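Kinetochore protein Mis16 (Schizosaccharomyces japonicus, PDB 4XYH) binds histone H4 and the CENP-A-specific chaperone Scm3, probably serving as a WD-repeat histone chaperone at the centromere. Local coordinates at residues Trp353-Ser356 and Lys357-Glu360. Sequence-based numbering, arbitrary orientation.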
loop_
_atom_site.group_PDB
_atom_site.type_symbol
_atom_site.label_atom_id
_atom_site.label_comp_id
_atom_site.label_asym_id
_atom_site.label_seq_id
_atom_site.Cartn_x
_atom_site.Cartn_y
_atom_site.Cartn_z
ATOM N N TRP A 353 -5.154 1.058 -14.533
ATOM C CA TRP A 353 -6.403 0.665 -15.178
ATOM C C TRP A 353 -7.396 1.814 -15.241
ATOM O O TRP A 353 -7.457 2.642 -14.331
ATOM C CB TRP A 353 -7.054 -0.498 -14.443
ATOM C CG TRP A 353 -6.151 -1.661 -14.169
ATOM C CD1 TRP A 353 -5.329 -1.820 -13.092
ATOM C CD2 TRP A 353 -6.000 -2.843 -14.966
ATOM N NE1 TRP A 353 -4.673 -3.020 -13.173
ATOM C CE2 TRP A 353 -5.068 -3.670 -14.311
ATOM C CE3 TRP A 353 -6.566 -3.284 -16.168
ATOM C CZ2 TRP A 353 -4.677 -4.915 -14.822
ATOM C CZ3 TRP A 353 -6.175 -4.522 -16.679
ATOM C CH2 TRP A 353 -5.239 -5.319 -16.003
ATOM N N ASP A 354 -8.184 1.844 -16.311
ATOM C CA ASP A 354 -9.233 2.839 -16.504
ATOM C C ASP A 354 -10.582 2.127 -16.660
ATOM O O ASP A 354 -10.922 1.654 -17.738
ATOM C CB ASP A 354 -8.917 3.699 -17.731
ATOM C CG ASP A 354 -9.944 4.809 -17.978
ATOM O OD1 ASP A 354 -11.077 4.750 -17.460
ATOM O OD2 ASP A 354 -9.610 5.747 -18.731
ATOM N N LEU A 355 -11.360 2.074 -15.586
ATOM C CA LEU A 355 -12.610 1.324 -15.612
ATOM C C LEU A 355 -13.642 1.870 -16.605
ATOM O O LEU A 355 -14.611 1.183 -16.939
ATOM C CB LEU A 355 -13.228 1.283 -14.222
ATOM C CG LEU A 355 -12.330 0.703 -13.126
ATOM C CD1 LEU A 355 -13.141 0.455 -11.864
ATOM C CD2 LEU A 355 -11.623 -0.561 -13.593
ATOM N N SER A 356 -13.442 3.096 -17.076
ATOM C CA SER A 356 -14.434 3.725 -17.942
ATOM C C SER A 356 -14.304 3.188 -19.357
ATOM O O SER A 356 -15.179 3.413 -20.190
ATOM C CB SER A 356 -14.307 5.256 -17.931
ATOM O OG SER A 356 -13.221 5.696 -18.723
ATOM N N LYS A 357 -13.219 2.457 -19.615
ATOM C CA LYS A 357 -12.991 1.845 -20.916
ATOM C C LYS A 357 -13.434 0.385 -20.946
ATOM O O LYS A 357 -13.178 -0.326 -21.923
ATOM C CB LYS A 357 -11.514 1.938 -21.307
ATOM C CG LYS A 357 -10.981 3.358 -21.419
ATOM C CD LYS A 357 -11.786 4.178 -22.415
ATOM C CE LYS A 357 -11.470 5.662 -22.302
ATOM N NZ LYS A 357 -10.029 5.921 -22.576
ATOM N N ILE A 358 -14.079 -0.071 -19.875
ATOM C CA ILE A 358 -14.544 -1.454 -19.822
ATOM C C ILE A 358 -15.596 -1.675 -20.898
ATOM O O ILE A 358 -16.525 -0.883 -21.040
ATOM C CB ILE A 358 -15.130 -1.819 -18.441
ATOM C CG1 ILE A 358 -14.005 -2.018 -17.424
ATOM C CG2 ILE A 358 -15.980 -3.081 -18.530
ATOM C CD1 ILE A 358 -14.489 -2.395 -16.041
ATOM N N GLY A 359 -15.432 -2.739 -21.671
ATOM C CA GLY A 359 -16.406 -3.079 -22.689
ATOM C C GLY A 359 -16.270 -2.317 -23.995
ATOM O O GLY A 359 -17.058 -2.530 -24.914
ATOM N N GLU A 360 -15.288 -1.425 -24.086
ATOM C CA GLU A 360 -15.025 -0.739 -25.344
ATOM C C GLU A 360 -14.573 -1.731 -26.400
ATOM O O GLU A 360 -13.878 -2.705 -26.103
ATOM C CB GLU A 360 -13.978 0.360 -25.178
ATOM C CG GLU A 360 -14.570 1.694 -24.775
ATOM C CD GLU A 360 -13.654 2.866 -25.096
ATOM O OE1 GLU A 360 -12.494 2.626 -25.511
ATOM O OE2 GLU A 360 -14.099 4.028 -24.935
#
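Asp354 and Lys357, with Leu355 and Ile358 beside them, make a local turn contact at the surface of the WD-repeat propeller, where strand 350-354 runs out into a short 3-10 turn. The case illustrates how an aspartate closing a strand can organise the turn that follows. Two backbone hydrogen bonds of i to i+3 spacing wind the turn: Lys357 N to Asp354 O at 3.1 Å, fairly straight at 164°, and Ile358 N to Leu355 O at 3.2 Å. Because chi1 of Asp354 is -178°, its CG lies beside the carbonyl carbon, which turns the carboxylate toward the residues that follow. There OD1 accepts twice from one face of its plane, from Ser356 N at 2.9 Å on the anti side, which makes an Asx turn, and from Ser356 OG at 2.7 Å on the syn side. The other oxygen, OD2, lies across the Lys357 chain, 3.8 Å from its CG; bends at chi2 and chi4 bring NZ back to a long salt bridge of 3.9 Å with OD2. Were Asp354 replaced by alanine, Ser356 N and OG would probably lose the acceptor they share, and Lys357 its nearby negative charge. On another side of the turn Leu355 and Ile358 lie alongside each other, CD2 to CD1 at 4.2 Å. A type II turn from Lys357 to Glu360 follows, with Gly359 at a positive phi. The apolar pair faces strand 319-321 of the adjacent blade, touching Leu321 and His319, while Asp354 packs on Ile340 of strand 340-345 and hydrogen-bonds through its backbone with Glu373, just before strand 374-378.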